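Local structure of uncharacterized protein YacP (Bacillus subtilis, 5MQ8) at residues Gln35-Tyr40 with Val48-Asp53; Lys86-Leu91 with Thr96-Ala101. The protein is an endoribonuclease of the PIN-like NYN family, involved in ribosome-dependent mRNA decay. All blocks are in the same frame, centred on the assembly; numbering follows the deposited sequence.

Contact 1 (Gln35-Tyr40 with Val48-Asp53); sequences QKMAEY and VIVVFD
Lys36, the residue before the Met37 that packs on Val48, has its NZ gripped by two glutamates. Glu39, one turn further along the same helix, offers OE1 through its syn lone pair at 2.8 Å from Lys36 NZ. Glu39 OE2 adds a weak bond, and Glu132 of helix 121-145 makes a second salt bridge. These charges take no part in the contact with the strand, which is wholly apolar. On the helix side Met37 carries most of it. Its chain is bent at both chi2 (-35°) and chi3 (-70°), which curls the methyl back onto the strand. Met37 CE ends 3.5 Å from Val48 CG1, tighter than usual for two carbons. Lower on the same chain, Met37 CG lies 3.7 Å from Val50 CG2. The Met37 chain therefore spans both valines, crossing Val48 at about a right angle. Tyr40 swings its ring out with CG anti to the backbone N (chi1 -172°). Tyr40 CD1 then reaches Val48 CG2 at 3.7 Å, and the methyl meets the ring obliquely. Val48 thus gives one methyl to Met37 and the other to Tyr40. Tyr40 is buried, and its OH is hydrogen-bonded to Glu127 of helix 121-145.

The helix and strand run nearly antiparallel, their axes 9.2 Å apart. They belong to a beta-alpha-beta crossover: strand 3-7, a connection that includes helix 23-44, then strand 47-52 beside the first strand. Met37 also touches Leu4 and Val6 of strand 3-7, while helix 121-145 packs against Tyr40, and Leu158 of the second subunit packs on Ala38.

Contact 2 (Lys86-Leu91 with Thr96-Ala101); sequences KLAQAL and TQIHVA
Ala88 and Ile98 form the close-packed part of this contact. The helix 80-90 turns its small alanine toward the strand, and Ala88 CB meets Ile98 CG2 at 3.9 Å. That methyl is the short branch of the isoleucine. It stands anti to the backbone N, while CG1 lies beside the N (chi1 -56°). Chi1 and chi2 (-63°) together carry CD1 toward the C-terminal end of the helix. There Ile98 CD1 lies 4.3 Å from Leu91 O, a loose approach. With only a methyl on the helix side, the backbones can come near: the CA atoms of Ala88 and Ile98 are 6.7 Å apart. Both residues are buried.

The other end is wider. Leu91 is the first residue to leave helical geometry, and its CA lies 8.3 Å from that of Thr96. What meets there is a carbonyl and a methyl, Leu91 O and Thr96 CG2, at 4.0 Å. Thr96 puts this methyl anti to its backbone N, and its OG1 makes a weak hydrogen bond with Asn93 in the intervening loop. Leu91 and Thr96 are both partly exposed. On the side turned from the strand, Lys86, Gln89 and Ala90 are exposed. Lys86 is paired with Glu78 and Gln89 with Gln114.

No hydrogen bond joins the two segments. The strand is held instead by its neighbours in the parallel sheet, through backbone bonds to strand 3-7 on one side and strand 117-119 on the other. Ala88 and Ile98 both touch Leu5 of strand 3-7, and Ile111 also packs on Ala88. Leu87 and, just past the helix, Leu91 extend the packing to strand 47-52. Helix 80-90 and strand 98-101 complete a crossover from strand 70-73 past strands 47-52 and 3-7, within the parallel alpha/beta fold of this PIN-clan domain.

How the contacts relate
Both contacts pack a helix on the same parallel sheet, but on opposite faces. Contact 1 is core, close to the centre of the chain; the centre of contact 2 lies about 16 Å from the centre of the chain, and that contact is partly open to solvent. Strand 47-52 joins them: Val48 and Val50 face helix 23-44, while Ile49 and Val51 face helix 80-90. On the face toward helix 80-90, Val51 CG2 meets Leu87 CD1 at 3.6 Å, and Ile49 CD1 meets Leu91 CD1 at 3.7 Å. Contact 1 sets a methionine and a tyrosine against two valines; contact 2 sets an alanine against an isoleucine, with a helix-end carbonyl near a threonine methyl.

Contact 1 (Gln35-Tyr40 with Val48-Asp53)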
ATOM      1  N   GLN A  35       0.793 -14.067  -3.986  1.00 26.07           N
ATOM      2  CA  GLN A  35       0.902 -12.620  -4.182  1.00 26.08           C
ATOM      3  C   GLN A  35       1.976 -12.298  -5.232  1.00 30.33           C
ATOM      4  O   GLN A  35       1.722 -11.479  -6.115  1.00 30.70           O
ATOM      5  CB  GLN A  35       1.134 -11.880  -2.841  1.00 27.33           C
ATOM      6  CG  GLN A  35       1.264 -10.339  -2.940  1.00 37.28           C
ATOM      7  CD  GLN A  35       0.176  -9.619  -3.729  1.00 46.91           C
ATOM      8  OE1 GLN A  35       0.450  -8.725  -4.538  1.00 43.43           O
ATOM      9  NE2 GLN A  35      -1.073  -9.991  -3.537  1.00 33.12           N
ATOM     10  N   LYS A  36       3.133 -12.991  -5.171  1.00 27.33           N
ATOM     11  CA  LYS A  36       4.214 -12.855  -6.151  1.00 27.73           C
ATOM     12  C   LYS A  36       3.724 -13.231  -7.551  1.00 30.82           C
ATOM     13  O   LYS A  36       4.056 -12.539  -8.518  1.00 30.07           O
ATOM     14  CB  LYS A  36       5.441 -13.721  -5.774  1.00 29.29           C
ATOM     15  CG  LYS A  36       6.180 -13.322  -4.492  1.00 31.62           C
ATOM     16  CD  LYS A  36       6.597 -11.860  -4.467  1.00 39.93           C
ATOM     17  CE  LYS A  36       5.878 -11.133  -3.357  1.00 54.89           C
ATOM     18  NZ  LYS A  36       5.595  -9.712  -3.698  1.00 53.07           N
ATOM     19  N   MET A  37       2.911 -14.302  -7.649  1.00 26.79           N
ATOM     20  CA  MET A  37       2.358 -14.759  -8.917  1.00 27.62           C
ATOM     21  C   MET A  37       1.271 -13.816  -9.470  1.00 32.82           C
ATOM     22  O   MET A  37       1.104 -13.752 -10.689  1.00 31.99           O
ATOM     23  CB  MET A  37       1.893 -16.226  -8.859  1.00 30.23           C
ATOM     24  CG  MET A  37       3.065 -17.255  -8.741  1.00 34.20           C
ATOM     25  SD  MET A  37       4.634 -16.891  -9.592  1.00 39.05           S
ATOM     26  CE  MET A  37       4.195 -17.060 -11.143  1.00 35.87           C
ATOM     27  N   ALA A  38       0.572 -13.058  -8.587  1.00 30.35           N
ATOM     28  CA  ALA A  38      -0.421 -12.049  -8.981  1.00 29.78           C
ATOM     29  C   ALA A  38       0.316 -10.915  -9.682  1.00 32.90           C
ATOM     30  O   ALA A  38      -0.096 -10.515 -10.760  1.00 32.68           O
ATOM     31  CB  ALA A  38      -1.165 -11.524  -7.758  1.00 30.29           C
ATOM     32  N   GLU A  39       1.454 -10.460  -9.102  1.00 28.61           N
ATOM     33  CA  GLU A  39       2.310  -9.426  -9.673  1.00 27.69           C
ATOM     34  C   GLU A  39       2.847  -9.860 -11.047  1.00 34.74           C
ATOM     35  O   GLU A  39       2.786  -9.067 -11.988  1.00 34.98           O
ATOM     36  CB  GLU A  39       3.470  -9.108  -8.731  1.00 27.71           C
ATOM     37  CG  GLU A  39       3.072  -8.206  -7.588  1.00 29.61           C
ATOM     38  CD  GLU A  39       3.799  -8.419  -6.279  1.00 44.50           C
ATOM     39  OE1 GLU A  39       4.940  -8.933  -6.301  1.00 41.52           O
ATOM     40  OE2 GLU A  39       3.235  -8.047  -5.228  1.00 49.00           O
ATOM     41  N   TYR A  40       3.324 -11.131 -11.162  1.00 31.10           N
ATOM     42  CA  TYR A  40       3.845 -11.731 -12.391  1.00 30.70           C
ATOM     43  C   TYR A  40       2.769 -11.741 -13.470  1.00 35.32           C
ATOM     44  O   TYR A  40       3.048 -11.287 -14.582  1.00 35.19           O
ATOM     45  CB  TYR A  40       4.361 -13.166 -12.143  1.00 30.97           C
ATOM     46  CG  TYR A  40       5.096 -13.772 -13.321  1.00 31.78           C
ATOM     47  CD1 TYR A  40       4.408 -14.432 -14.337  1.00 32.75           C
ATOM     48  CD2 TYR A  40       6.483 -13.710 -13.408  1.00 32.76           C
ATOM     49  CE1 TYR A  40       5.078 -14.959 -15.440  1.00 32.15           C
ATOM     50  CE2 TYR A  40       7.167 -14.273 -14.485  1.00 33.83           C
ATOM     51  CZ  TYR A  40       6.460 -14.889 -15.505  1.00 42.29           C
ATOM     52  OH  TYR A  40       7.146 -15.436 -16.570  1.00 47.47           O
ATOM     53  N   VAL A  48      -1.307 -17.409 -15.308  1.00 31.24           N
ATOM     54  CA  VAL A  48      -0.533 -18.098 -14.274  1.00 30.03           C
ATOM     55  C   VAL A  48      -1.414 -19.047 -13.492  1.00 31.91           C
ATOM     56  O   VAL A  48      -2.455 -18.640 -12.983  1.00 31.23           O
ATOM     57  CB  VAL A  48       0.204 -17.105 -13.328  1.00 33.58           C
ATOM     58  CG1 VAL A  48       0.967 -17.848 -12.233  1.00 33.60           C
ATOM     59  CG2 VAL A  48       1.149 -16.192 -14.100  1.00 33.22           C
ATOM     60  N   ILE A  49      -0.992 -20.321 -13.392  1.00 28.75           N
ATOM     61  CA  ILE A  49      -1.701 -21.318 -12.598  1.00 27.81           C
ATOM     62  C   ILE A  49      -0.715 -21.917 -11.600  1.00 31.28           C
ATOM     63  O   ILE A  49       0.320 -22.452 -11.994  1.00 31.52           O
ATOM     64  CB  ILE A  49      -2.468 -22.381 -13.438  1.00 30.75           C
ATOM     65  CG1 ILE A  49      -3.459 -21.702 -14.424  1.00 31.52           C
ATOM     66  CG2 ILE A  49      -3.205 -23.366 -12.500  1.00 30.79           C
ATOM     67  CD1 ILE A  49      -4.157 -22.634 -15.432  1.00 38.37           C
ATOM     68  N   VAL A  50      -1.035 -21.827 -10.310  1.00 28.45           N
ATOM     69  CA  VAL A  50      -0.167 -22.370  -9.264  1.00 27.40           C
ATOM     70  C   VAL A  50      -0.747 -23.696  -8.779  1.00 30.44           C
ATOM     71  O   VAL A  50      -1.893 -23.745  -8.332  1.00 30.71           O
ATOM     72  CB  VAL A  50       0.117 -21.360  -8.116  1.00 29.95           C
ATOM     73  CG1 VAL A  50       1.146 -21.916  -7.135  1.00 28.83           C
ATOM     74  CG2 VAL A  50       0.605 -20.025  -8.676  1.00 29.75           C
ATOM     75  N   VAL A  51       0.054 -24.756  -8.874  1.00 26.15           N
ATOM     76  CA  VAL A  51      -0.313 -26.111  -8.471  1.00 26.36           C
ATOM     77  C   VAL A  51       0.424 -26.495  -7.192  1.00 31.29           C
ATOM     78  O   VAL A  51       1.660 -26.536  -7.147  1.00 30.93           O
ATOM     79  CB  VAL A  51      -0.113 -27.143  -9.624  1.00 30.61           C
ATOM     80  CG1 VAL A  51      -0.445 -28.572  -9.175  1.00 30.99           C
ATOM     81  CG2 VAL A  51      -0.950 -26.762 -10.833  1.00 30.28           C
ATOM     82  N   PHE A  52      -0.348 -26.763  -6.155  1.00 28.72           N
ATOM     83  CA  PHE A  52       0.166 -27.159  -4.866  1.00 28.72           C
ATOM     84  C   PHE A  52      -0.153 -28.618  -4.594  1.00 34.40           C
ATOM     85  O   PHE A  52      -1.300 -29.055  -4.747  1.00 33.57           O
ATOM     86  CB  PHE A  52      -0.420 -26.294  -3.742  1.00 30.71           C
ATOM     87  CG  PHE A  52       0.053 -24.862  -3.712  1.00 33.32           C
ATOM     88  CD1 PHE A  52       1.373 -24.552  -3.390  1.00 36.28           C
ATOM     89  CD2 PHE A  52      -0.833 -23.814  -3.938  1.00 35.60           C
ATOM     90  CE1 PHE A  52       1.802 -23.217  -3.328  1.00 36.77           C
ATOM     91  CE2 PHE A  52      -0.399 -22.481  -3.875  1.00 37.72           C
ATOM     92  CZ  PHE A  52       0.915 -22.194  -3.581  1.00 35.51           C
ATOM     93  N   ASP A  53       0.866 -29.366  -4.167  1.00 31.75           N
ATOM     94  CA  ASP A  53       0.697 -30.746  -3.771  1.00 32.55           C
ATOM     95  C   ASP A  53      -0.096 -30.664  -2.438  1.00 37.59           C
ATOM     96  O   ASP A  53       0.396 -30.075  -1.473  1.00 35.84           O
ATOM     97  CB  ASP A  53       2.079 -31.397  -3.557  1.00 34.70           C
ATOM     98  CG  ASP A  53       1.994 -32.873  -3.202  1.00 41.08           C
ATOM     99  OD1 ASP A  53       1.421 -33.196  -2.133  1.00 40.56           O
ATOM    100  OD2 ASP A  53       2.484 -33.702  -4.003  1.00 41.46           O
TER

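Contact 2 (Lys86-Leu91 with Thr96-Ala101)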
ATOM      1  N   LYS A  86      -2.188 -32.505 -16.963  1.00 32.82           N
ATOM      2  CA  LYS A  86      -3.633 -32.439 -17.227  1.00 32.49           C
ATOM      3  C   LYS A  86      -4.023 -31.016 -17.625  1.00 39.15           C
ATOM      4  O   LYS A  86      -4.734 -30.844 -18.616  1.00 39.07           O
ATOM      5  CB  LYS A  86      -4.444 -32.887 -16.003  1.00 33.36           C
ATOM      6  CG  LYS A  86      -4.510 -34.396 -15.824  1.00 36.90           C
ATOM      7  CD  LYS A  86      -5.017 -34.756 -14.442  1.00 44.56           C
ATOM      8  CE  LYS A  86      -4.716 -36.189 -14.070  1.00 48.80           C
ATOM      9  NZ  LYS A  86      -5.079 -36.491 -12.660  1.00 49.06           N
ATOM     10  N   LEU A  87      -3.511 -29.996 -16.890  1.00 35.79           N
ATOM     11  CA  LEU A  87      -3.770 -28.581 -17.175  1.00 35.11           C
ATOM     12  C   LEU A  87      -3.219 -28.161 -18.528  1.00 39.20           C
ATOM     13  O   LEU A  87      -3.927 -27.501 -19.283  1.00 38.75           O
ATOM     14  CB  LEU A  87      -3.205 -27.681 -16.068  1.00 34.81           C
ATOM     15  CG  LEU A  87      -4.011 -27.661 -14.784  1.00 38.20           C
ATOM     16  CD1 LEU A  87      -3.143 -27.292 -13.629  1.00 37.61           C
ATOM     17  CD2 LEU A  87      -5.224 -26.733 -14.906  1.00 38.09           C
ATOM     18  N   ALA A  88      -1.980 -28.571 -18.854  1.00 35.33           N
ATOM     19  CA  ALA A  88      -1.353 -28.265 -20.138  1.00 35.59           C
ATOM     20  C   ALA A  88      -2.093 -28.902 -21.319  1.00 40.87           C
ATOM     21  O   ALA A  88      -2.137 -28.306 -22.392  1.00 40.41           O
ATOM     22  CB  ALA A  88       0.091 -28.713 -20.137  1.00 36.14           C
ATOM     23  N   GLN A  89      -2.661 -30.107 -21.118  1.00 38.03           N
ATOM     24  CA  GLN A  89      -3.416 -30.823 -22.143  1.00 37.65           C
ATOM     25  C   GLN A  89      -4.786 -30.184 -22.352  1.00 42.95           C
ATOM     26  O   GLN A  89      -5.251 -30.111 -23.487  1.00 43.67           O
ATOM     27  CB  GLN A  89      -3.551 -32.305 -21.779  1.00 38.58           C
ATOM     28  CG  GLN A  89      -2.256 -33.093 -22.007  1.00 49.80           C
ATOM     29  CD  GLN A  89      -2.301 -34.515 -21.493  1.00 61.58           C
ATOM     30  OE1 GLN A  89      -3.225 -34.932 -20.783  1.00 56.92           O
ATOM     31  NE2 GLN A  89      -1.275 -35.286 -21.820  1.00 47.01           N
ATOM     32  N   ALA A  90      -5.423 -29.712 -21.261  1.00 39.33           N
ATOM     33  CA  ALA A  90      -6.727 -29.043 -21.293  1.00 38.63           C
ATOM     34  C   ALA A  90      -6.645 -27.660 -21.944  1.00 45.34           C
ATOM     35  O   ALA A  90      -7.646 -27.195 -22.492  1.00 45.37           O
ATOM     36  CB  ALA A  90      -7.281 -28.916 -19.893  1.00 38.51           C
ATOM     37  N   LEU A  91      -5.462 -27.006 -21.872  1.00 42.93           N
ATOM     38  CA  LEU A  91      -5.217 -25.664 -22.404  1.00 43.62           C
ATOM     39  C   LEU A  91      -4.285 -25.671 -23.625  1.00 53.08           C
ATOM     40  O   LEU A  91      -3.807 -24.616 -24.050  1.00 53.83           O
ATOM     41  CB  LEU A  91      -4.674 -24.739 -21.286  1.00 43.30           C
ATOM     42  CG  LEU A  91      -5.503 -24.661 -19.981  1.00 47.26           C
ATOM     43  CD1 LEU A  91      -4.729 -23.967 -18.890  1.00 47.42           C
ATOM     44  CD2 LEU A  91      -6.861 -24.001 -20.186  1.00 47.81           C
ATOM     45  N   THR A  96      -0.457 -21.131 -28.440  1.00 64.24           N
ATOM     46  CA  THR A  96      -0.077 -21.024 -27.027  1.00 62.68           C
ATOM     47  C   THR A  96       1.169 -21.839 -26.665  1.00 62.97           C
ATOM     48  O   THR A  96       1.250 -23.020 -27.013  1.00 63.05           O
ATOM     49  CB  THR A  96      -1.308 -21.389 -26.156  1.00 71.24           C
ATOM     50  OG1 THR A  96      -2.198 -20.271 -26.106  1.00 67.99           O
ATOM     51  CG2 THR A  96      -0.959 -21.825 -24.736  1.00 71.89           C
ATOM     52  N   GLN A  97       2.121 -21.208 -25.928  1.00 56.26           N
ATOM     53  CA  GLN A  97       3.320 -21.864 -25.399  1.00 54.30           C
ATOM     54  C   GLN A  97       3.190 -22.064 -23.877  1.00 53.76           C
ATOM     55  O   GLN A  97       3.041 -21.091 -23.125  1.00 52.80           O
ATOM     56  CB  GLN A  97       4.613 -21.104 -25.758  1.00 55.66           C
ATOM     57  CG  GLN A  97       5.917 -21.780 -25.279  1.00 68.55           C
ATOM     58  CD  GLN A  97       6.155 -23.154 -25.875  1.00 82.99           C
ATOM     59  OE1 GLN A  97       5.869 -24.190 -25.263  1.00 73.60           O
ATOM     60  NE2 GLN A  97       6.682 -23.192 -27.088  1.00 78.54           N
ATOM     61  N   ILE A  98       3.233 -23.337 -23.445  1.00 47.14           N
ATOM     62  CA  ILE A  98       3.157 -23.738 -22.045  1.00 45.20           C
ATOM     63  C   ILE A  98       4.559 -23.694 -21.426  1.00 45.73           C
ATOM     64  O   ILE A  98       5.502 -24.252 -21.982  1.00 44.82           O
ATOM     65  CB  ILE A  98       2.473 -25.137 -21.865  1.00 47.64           C
ATOM     66  CG1 ILE A  98       1.038 -25.200 -22.494  1.00 47.20           C
ATOM     67  CG2 ILE A  98       2.465 -25.600 -20.396  1.00 46.85           C
ATOM     68  CD1 ILE A  98      -0.066 -24.275 -21.933  1.00 52.41           C
ATOM     69  N   HIS A  99       4.682 -23.011 -20.286  1.00 40.38           N
ATOM     70  CA  HIS A  99       5.909 -22.939 -19.505  1.00 39.33           C
ATOM     71  C   HIS A  99       5.607 -23.569 -18.159  1.00 39.55           C
ATOM     72  O   HIS A  99       4.521 -23.364 -17.617  1.00 38.43           O
ATOM     73  CB  HIS A  99       6.370 -21.494 -19.316  1.00 41.12           C
ATOM     74  CG  HIS A  99       6.694 -20.786 -20.590  1.00 45.31           C
ATOM     75  ND1 HIS A  99       7.986 -20.756 -21.089  1.00 47.50           N
ATOM     76  CD2 HIS A  99       5.889 -20.084 -21.420  1.00 47.01           C
ATOM     77  CE1 HIS A  99       7.925 -20.049 -22.203  1.00 46.60           C
ATOM     78  NE2 HIS A  99       6.685 -19.628 -22.446  1.00 46.97           N
ATOM     79  N   VAL A 100       6.542 -24.367 -17.629  1.00 35.49           N
ATOM     80  CA  VAL A 100       6.375 -25.016 -16.333  1.00 33.51           C
ATOM     81  C   VAL A 100       7.519 -24.610 -15.424  1.00 38.11           C
ATOM     82  O   VAL A 100       8.682 -24.902 -15.727  1.00 39.19           O
ATOM     83  CB  VAL A 100       6.216 -26.556 -16.408  1.00 35.68           C
ATOM     84  CG1 VAL A 100       5.962 -27.154 -15.021  1.00 34.42           C
ATOM     85  CG2 VAL A 100       5.107 -26.956 -17.382  1.00 35.22           C
ATOM     86  N   ALA A 101       7.187 -23.960 -14.297  1.00 32.78           N
ATOM     87  CA  ALA A 101       8.186 -23.542 -13.321  1.00 31.61           C
ATOM     88  C   ALA A 101       8.411 -24.649 -12.292  1.00 34.34           C
ATOM     89  O   ALA A 101       7.536 -24.921 -11.461  1.00 31.90           O
ATOM     90  CB  ALA A 101       7.763 -22.250 -12.642  1.00 32.15           C
TER